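Local coordinates for protein beta sliding clamp (Borrelia burgdorferi, PDB 6DJ8) that probably forms a head-to-tail homodimeric ring around DNA that tethers DNA polymerases and other proteins to it and makes synthesis processive, at residues A[194-205]-A[265-273]; A[161-169]-A[352-360]. All coordinates share one frame; numbering follows the deposited sequence.

The two contacts, with centres about 15 Å apart, both join the central domain to the C-terminal domain and share the sheet that runs continuously through the two. Contact 1 packs the interdomain loop 265-273 on the hairpin formed by strands 192-198 and 202-211; contact 2 sets helix 157-167 against the end of helix 348-355 and its following turn, on the other face of that hairpin, where Leu195 meets Val163 and Ile167. Both segments of contact 1 fall in the sequence between the two segments of contact 2. Ser197 bonds through OG to Ile167 O and Arg202 makes a salt bridge to Glu353, so the layers are coupled. The bound natural-product peptide lies against contact 1.

Contact 1: residues A[194-205]-A[265-273]; sequences LLVSTNGHRMSI and YPDYKSIIP
Tyr268 lies with one ring face on Val196 and can be followed outward atom by atom. Its CB sits against the methyl of Met203, 3.7 Å from CE and somewhat farther from SD. CG stands between the backbone N and carbonyl carbon (chi1 78°), which swings the ring over the strand, and this atom meets both methyls of Val196. Beyond it CG2 of Val196 sits over the middle of the ring face, 3.7 Å from the centroid and 9° off the normal, a CH-pi contact well served by a branched residue with methyls fixed close to the strand. At the tip, OH reaches CD1 and CD2 of Leu194; the CD2 approach is so short that the exact setting of this methyl is doubtful.

Met203 and Ile271 meet tip to tip, CE to CD1 at 3.7 Å, the flexible thioether bending at its last torsion (chi3 -65°) to fill the space beside Tyr268. At this apolar surface the loop joining the central and C-terminal domains lies over one face of the hairpin in the shared antiparallel sheet, and the bound peptide packs on Ile271 and Thr198. In bacterial beta subunits the groove between these domains is the site for partner-protein motifs, consistent with its occupation here.

The other tyrosine, Tyr265, has its ring stacked on Tyr184 and touches Val196 CG1 through CE2 at 3.9 Å. Its OH holds water 1 at 2.8 Å in the ring plane, and that water accepts from Thr198 N at 3.0 Å. Thr198 uses both halves of its side chain: OG1 accepts from Gly200 N in an ST turn and donates to Arg202 O, while the CG2 methyl lies beside Tyr265 OH, 3.3 Å away. Farther along, CD1 of Ile205 packs on CG1 of Ile272 at 4.0 Å.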
# COMPACT_ATOMS: atom_id res chain seq x y z
N LEU A 194 16.57 27.66 19.34
CA LEU A 194 16.69 26.25 19.65
C LEU A 194 15.31 25.59 19.63
O LEU A 194 14.33 26.15 20.14
CB LEU A 194 17.38 26.11 21.01
CG LEU A 194 17.39 24.81 21.79
CD1 LEU A 194 18.66 24.72 22.58
CD2 LEU A 194 16.21 24.87 22.71
N LEU A 195 15.24 24.40 19.05
CA LEU A 195 14.02 23.60 19.00
C LEU A 195 14.21 22.32 19.80
O LEU A 195 15.26 21.67 19.71
CB LEU A 195 13.63 23.27 17.56
CG LEU A 195 12.97 24.39 16.77
CD1 LEU A 195 13.95 25.50 16.39
CD2 LEU A 195 12.25 23.85 15.56
N VAL A 196 13.20 21.95 20.57
CA VAL A 196 13.22 20.73 21.38
C VAL A 196 11.89 20.01 21.18
O VAL A 196 10.84 20.66 21.11
CB VAL A 196 13.44 21.05 22.87
CG1 VAL A 196 13.33 19.78 23.72
CG2 VAL A 196 14.79 21.73 23.07
N SER A 197 11.92 18.68 21.10
CA SER A 197 10.68 17.92 21.14
C SER A 197 10.91 16.62 21.88
O SER A 197 11.99 16.04 21.84
CB SER A 197 10.15 17.61 19.73
OG SER A 197 11.11 16.88 18.99
N THR A 198 9.85 16.13 22.54
CA THR A 198 9.96 14.89 23.28
C THR A 198 8.58 14.32 23.52
O THR A 198 7.58 15.05 23.53
CB THR A 198 10.66 15.10 24.62
OG1 THR A 198 10.82 13.84 25.29
CG2 THR A 198 9.78 16.01 25.49
N ASN A 199 8.54 13.01 23.74
CA ASN A 199 7.33 12.33 24.18
C ASN A 199 7.49 11.80 25.59
O ASN A 199 6.71 10.94 26.01
CB ASN A 199 6.97 11.20 23.20
CG ASN A 199 7.87 9.99 23.36
OD1 ASN A 199 8.97 10.07 23.93
ND2 ASN A 199 7.38 8.84 22.89
N GLY A 200 8.52 12.26 26.31
CA GLY A 200 8.82 11.76 27.63
C GLY A 200 9.83 10.63 27.65
O GLY A 200 10.41 10.36 28.71
N HIS A 201 10.04 9.95 26.54
CA HIS A 201 10.97 8.84 26.49
C HIS A 201 12.12 9.03 25.53
O HIS A 201 13.22 8.51 25.77
CB HIS A 201 10.18 7.57 26.15
CG HIS A 201 9.15 7.24 27.18
ND1 HIS A 201 7.91 7.84 27.19
CD2 HIS A 201 9.18 6.40 28.23
CE1 HIS A 201 7.22 7.39 28.22
NE2 HIS A 201 7.96 6.50 28.86
N ARG A 202 11.90 9.76 24.44
CA ARG A 202 12.92 10.10 23.48
C ARG A 202 12.76 11.58 23.16
O ARG A 202 11.66 12.14 23.28
CB ARG A 202 12.85 9.22 22.22
CG ARG A 202 11.43 8.95 21.67
CD ARG A 202 11.00 10.00 20.66
NE ARG A 202 9.72 9.65 20.00
CZ ARG A 202 9.64 8.84 18.95
NH1 ARG A 202 10.75 8.29 18.46
NH2 ARG A 202 8.45 8.56 18.40
N MET A 203 13.86 12.23 22.78
CA MET A 203 13.87 13.67 22.67
C MET A 203 14.87 14.11 21.60
O MET A 203 16.00 13.60 21.55
CB MET A 203 14.24 14.34 24.02
CG MET A 203 14.62 15.82 23.88
SD MET A 203 15.12 16.59 25.47
CE MET A 203 13.61 16.49 26.37
N SER A 204 14.47 15.08 20.78
CA SER A 204 15.34 15.74 19.82
C SER A 204 15.62 17.18 20.25
O SER A 204 14.73 17.88 20.76
CB SER A 204 14.72 15.69 18.43
OG SER A 204 14.83 14.37 17.85
N ILE A 205 16.86 17.62 20.06
CA ILE A 205 17.31 18.98 20.33
C ILE A 205 18.08 19.48 19.12
O ILE A 205 19.13 18.90 18.78
CB ILE A 205 18.20 19.05 21.59
CG1 ILE A 205 17.43 18.57 22.81
CG2 ILE A 205 18.70 20.48 21.80
CD1 ILE A 205 18.28 17.98 23.86
N TYR A 265 6.72 24.38 29.11
CA TYR A 265 7.43 23.21 28.62
C TYR A 265 8.37 22.70 29.71
O TYR A 265 8.89 23.50 30.50
CB TYR A 265 8.20 23.55 27.34
CG TYR A 265 8.52 22.33 26.50
CD1 TYR A 265 7.55 21.74 25.69
CD2 TYR A 265 9.78 21.76 26.53
CE1 TYR A 265 7.85 20.61 24.92
CE2 TYR A 265 10.09 20.68 25.78
CZ TYR A 265 9.12 20.09 24.98
OH TYR A 265 9.46 19.00 24.25
N PRO A 266 8.57 21.39 29.82
CA PRO A 266 9.44 20.86 30.88
C PRO A 266 10.88 21.34 30.74
O PRO A 266 11.34 21.75 29.66
CB PRO A 266 9.36 19.33 30.70
CG PRO A 266 8.03 19.11 30.01
CD PRO A 266 7.90 20.30 29.09
N ASP A 267 11.61 21.26 31.86
CA ASP A 267 13.02 21.64 31.95
C ASP A 267 13.91 20.60 31.25
O ASP A 267 14.60 19.80 31.89
CB ASP A 267 13.42 21.81 33.42
CG ASP A 267 14.86 22.25 33.60
OD1 ASP A 267 15.54 22.52 32.58
OD2 ASP A 267 15.33 22.29 34.76
N TYR A 268 13.91 20.64 29.92
CA TYR A 268 14.72 19.71 29.13
C TYR A 268 16.21 19.88 29.40
O TYR A 268 16.97 18.90 29.30
CB TYR A 268 14.44 19.90 27.63
CG TYR A 268 15.15 21.12 27.05
CD1 TYR A 268 14.56 22.37 27.12
CD2 TYR A 268 16.41 21.01 26.48
CE1 TYR A 268 15.20 23.49 26.61
CE2 TYR A 268 17.07 22.12 25.98
CZ TYR A 268 16.46 23.35 26.05
OH TYR A 268 17.11 24.46 25.55
N LYS A 269 16.65 21.10 29.73
CA LYS A 269 18.07 21.37 29.93
C LYS A 269 18.65 20.48 31.01
O LYS A 269 19.82 20.08 30.92
CB LYS A 269 18.29 22.84 30.32
N SER A 270 17.85 20.14 32.02
CA SER A 270 18.31 19.36 33.16
C SER A 270 18.62 17.91 32.81
O SER A 270 19.36 17.26 33.55
CB SER A 270 17.28 19.42 34.29
OG SER A 270 16.11 18.70 33.94
N ILE A 271 18.05 17.36 31.73
CA ILE A 271 18.31 15.95 31.43
C ILE A 271 19.44 15.74 30.43
O ILE A 271 19.84 14.59 30.19
CB ILE A 271 17.05 15.22 30.92
CG1 ILE A 271 16.81 15.51 29.44
CG2 ILE A 271 15.84 15.61 31.75
CD1 ILE A 271 15.66 14.67 28.81
N ILE A 272 19.97 16.81 29.84
CA ILE A 272 21.10 16.70 28.92
C ILE A 272 22.32 16.19 29.68
O ILE A 272 22.76 16.83 30.64
CB ILE A 272 21.38 18.04 28.22
CG1 ILE A 272 20.17 18.44 27.35
CG2 ILE A 272 22.70 18.00 27.44
CD1 ILE A 272 20.09 19.92 27.02
N PRO A 273 22.90 15.05 29.29
CA PRO A 273 24.10 14.58 29.99
C PRO A 273 25.28 15.47 29.67
O PRO A 273 25.44 15.96 28.55
CB PRO A 273 24.31 13.14 29.47
CG PRO A 273 23.44 12.98 28.21
CD PRO A 273 22.57 14.21 28.13
O HOH W 1 7.40 17.81 22.74

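Contact 2: residues A[161-169]-A[352-360]; sequences KKVINRIAF and VEAISVFET
At the junction of the central and C-terminal domains, helix 157-167 meets the end of helix 348-355 and the type I turn from Ile355 to Phe358. Phe169 and Val357 form the apolar centre. The phenyl ring lays its CZ 3.8 Å from Ala354 CA, where a small residue lets it approach the backbone, and Glu353 O lies over one face toward the rim. CE1 meets Val357 CG1 at 3.9 Å, while Val357 CG2 touches the aliphatic CG of Arg166. The Glu353 side chain runs antiparallel to that of Phe169, its OE1 beside Phe169 CB at 3.5 Å and its carboxylate plane 67° from the ring; OE1 shares water 3 with Phe169 O, and OE2 is engaged by Arg202.

At the solvent-facing end the contact turns ionic. Lys162, with CG anti to its N (chi1 -173°) and extended beyond, brings NZ to Glu359 OE2 at 2.6 Å, approaching from above the carboxylate plane, 41° out of it. On the way its CE passes 3.5 Å above the centre of the Arg166 guanidinium. That group meets Glu359 CG at its edge and has only a long ionic contact with OE2 of Glu359; its NH2 is paired with Glu377. Water 2 accepts from Arg166 NE at 3.0 Å and from Asn165 ND2, and donates to Val357 O at 2.9 Å. Glu359 faces both cations and, with Glu377 on Arg166, probably favours their charged forms. A helix against another's end and turn joins domains here, in a DNA-encircling ring whose repeated domains line the hole with helices.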
# COMPACT_ATOMS: atom_id res chain seq x y z
N LYS A 161 13.52 22.50 6.63
CA LYS A 161 13.09 21.13 6.38
C LYS A 161 13.94 20.14 7.16
O LYS A 161 13.42 19.18 7.75
CB LYS A 161 13.19 20.79 4.89
CG LYS A 161 12.07 21.30 4.03
CD LYS A 161 12.16 20.72 2.62
CE LYS A 161 12.24 19.21 2.67
NZ LYS A 161 11.44 18.59 1.58
N LYS A 162 15.26 20.34 7.16
CA LYS A 162 16.13 19.43 7.91
C LYS A 162 15.80 19.46 9.39
O LYS A 162 15.68 18.42 10.04
CB LYS A 162 17.59 19.79 7.67
CG LYS A 162 18.59 18.80 8.27
CD LYS A 162 19.97 18.98 7.64
CE LYS A 162 21.07 18.31 8.45
NZ LYS A 162 22.33 18.24 7.65
N VAL A 163 15.60 20.66 9.94
CA VAL A 163 15.26 20.78 11.36
C VAL A 163 13.94 20.09 11.65
O VAL A 163 13.80 19.37 12.65
CB VAL A 163 15.24 22.26 11.77
CG1 VAL A 163 14.66 22.41 13.16
CG2 VAL A 163 16.66 22.81 11.76
N ILE A 164 12.93 20.30 10.80
CA ILE A 164 11.64 19.64 11.00
C ILE A 164 11.83 18.13 10.99
O ILE A 164 11.30 17.41 11.84
CB ILE A 164 10.66 20.08 9.90
CG1 ILE A 164 10.17 21.51 10.15
CG2 ILE A 164 9.49 19.09 9.78
CD1 ILE A 164 9.35 22.09 8.99
N ASN A 165 12.59 17.63 10.01
CA ASN A 165 12.84 16.20 9.90
C ASN A 165 13.50 15.66 11.17
O ASN A 165 13.23 14.52 11.58
CB ASN A 165 13.70 15.91 8.65
CG ASN A 165 13.73 14.42 8.29
OD1 ASN A 165 12.70 13.77 8.25
ND2 ASN A 165 14.92 13.89 8.04
N ARG A 166 14.33 16.46 11.83
CA ARG A 166 14.99 15.99 13.04
C ARG A 166 14.17 16.20 14.30
O ARG A 166 14.46 15.57 15.33
CB ARG A 166 16.35 16.69 13.19
CG ARG A 166 17.40 15.98 12.35
CD ARG A 166 18.52 16.85 11.80
NE ARG A 166 19.27 16.06 10.84
CZ ARG A 166 20.56 15.75 10.94
NH1 ARG A 166 21.30 16.22 11.93
NH2 ARG A 166 21.12 14.99 10.01
N ILE A 167 13.12 17.03 14.26
CA ILE A 167 12.38 17.41 15.45
C ILE A 167 10.99 16.77 15.49
O ILE A 167 10.57 16.25 16.53
CB ILE A 167 12.28 18.95 15.55
CG1 ILE A 167 13.61 19.53 16.02
CG2 ILE A 167 11.18 19.34 16.50
CD1 ILE A 167 13.82 19.40 17.52
N ALA A 168 10.26 16.76 14.36
CA ALA A 168 8.84 16.43 14.40
C ALA A 168 8.57 15.04 14.98
O ALA A 168 7.66 14.87 15.81
CB ALA A 168 8.23 16.55 12.99
N PHE A 169 9.34 14.03 14.56
CA PHE A 169 9.02 12.66 14.95
C PHE A 169 9.10 12.44 16.46
O PHE A 169 8.46 11.51 16.97
CB PHE A 169 9.94 11.67 14.21
CG PHE A 169 11.34 11.61 14.78
CD1 PHE A 169 12.34 12.45 14.29
CD2 PHE A 169 11.67 10.69 15.78
CE1 PHE A 169 13.66 12.38 14.82
CE2 PHE A 169 12.96 10.60 16.28
CZ PHE A 169 13.96 11.46 15.81
N VAL A 352 15.23 2.94 15.69
CA VAL A 352 15.15 2.96 14.23
C VAL A 352 14.66 4.32 13.74
O VAL A 352 15.21 4.88 12.79
CB VAL A 352 14.23 1.83 13.72
CG1 VAL A 352 13.92 2.01 12.24
CG2 VAL A 352 14.86 0.45 13.99
N GLU A 353 13.60 4.84 14.36
CA GLU A 353 13.10 6.15 13.94
C GLU A 353 14.18 7.20 14.05
O GLU A 353 14.32 8.06 13.17
CB GLU A 353 11.90 6.58 14.78
CG GLU A 353 10.62 6.64 14.06
CD GLU A 353 9.61 7.52 14.78
OE1 GLU A 353 8.90 8.29 14.08
OE2 GLU A 353 9.54 7.43 16.03
N ALA A 354 14.94 7.19 15.15
CA ALA A 354 15.94 8.22 15.34
C ALA A 354 17.05 8.09 14.30
O ALA A 354 17.38 9.05 13.61
CB ALA A 354 16.49 8.16 16.77
N ILE A 355 17.60 6.89 14.13
CA ILE A 355 18.74 6.82 13.23
C ILE A 355 18.33 7.06 11.78
O ILE A 355 19.18 7.43 10.96
CB ILE A 355 19.49 5.48 13.38
CG1 ILE A 355 18.68 4.35 12.74
CG2 ILE A 355 19.80 5.20 14.84
CD1 ILE A 355 19.41 3.04 12.82
N SER A 356 17.04 6.91 11.45
CA SER A 356 16.62 7.14 10.08
C SER A 356 16.73 8.60 9.65
O SER A 356 16.66 8.88 8.46
CB SER A 356 15.17 6.66 9.88
OG SER A 356 14.25 7.63 10.37
N VAL A 357 16.92 9.54 10.58
CA VAL A 357 17.10 10.93 10.16
C VAL A 357 18.56 11.32 10.03
O VAL A 357 18.84 12.43 9.56
CB VAL A 357 16.34 11.89 11.09
CG1 VAL A 357 14.89 11.44 11.24
CG2 VAL A 357 17.02 12.01 12.46
N PHE A 358 19.49 10.43 10.37
CA PHE A 358 20.92 10.76 10.30
C PHE A 358 21.41 10.70 8.86
O PHE A 358 20.92 9.90 8.06
CB PHE A 358 21.73 9.80 11.18
CG PHE A 358 21.68 10.15 12.63
CD1 PHE A 358 20.49 10.12 13.33
CD2 PHE A 358 22.84 10.49 13.31
CE1 PHE A 358 20.44 10.45 14.66
CE2 PHE A 358 22.80 10.82 14.66
CZ PHE A 358 21.60 10.80 15.33
N GLU A 359 22.33 11.60 8.51
CA GLU A 359 22.88 11.62 7.17
C GLU A 359 24.38 11.35 7.10
O GLU A 359 24.94 11.38 6.00
CB GLU A 359 22.60 12.98 6.49
CG GLU A 359 21.51 13.77 7.16
CD GLU A 359 21.11 15.02 6.39
OE1 GLU A 359 20.00 15.02 5.82
OE2 GLU A 359 21.90 15.98 6.36
N THR A 360 25.04 11.08 8.22
CA THR A 360 26.47 10.82 8.19
C THR A 360 26.74 9.34 7.95
O THR A 360 25.86 8.49 8.09
CB THR A 360 27.13 11.26 9.49
OG1 THR A 360 26.30 10.85 10.59
CG2 THR A 360 27.27 12.77 9.51
O HOH W 2 17.79 14.89 8.45
O HOH W 3 7.15 9.79 15.61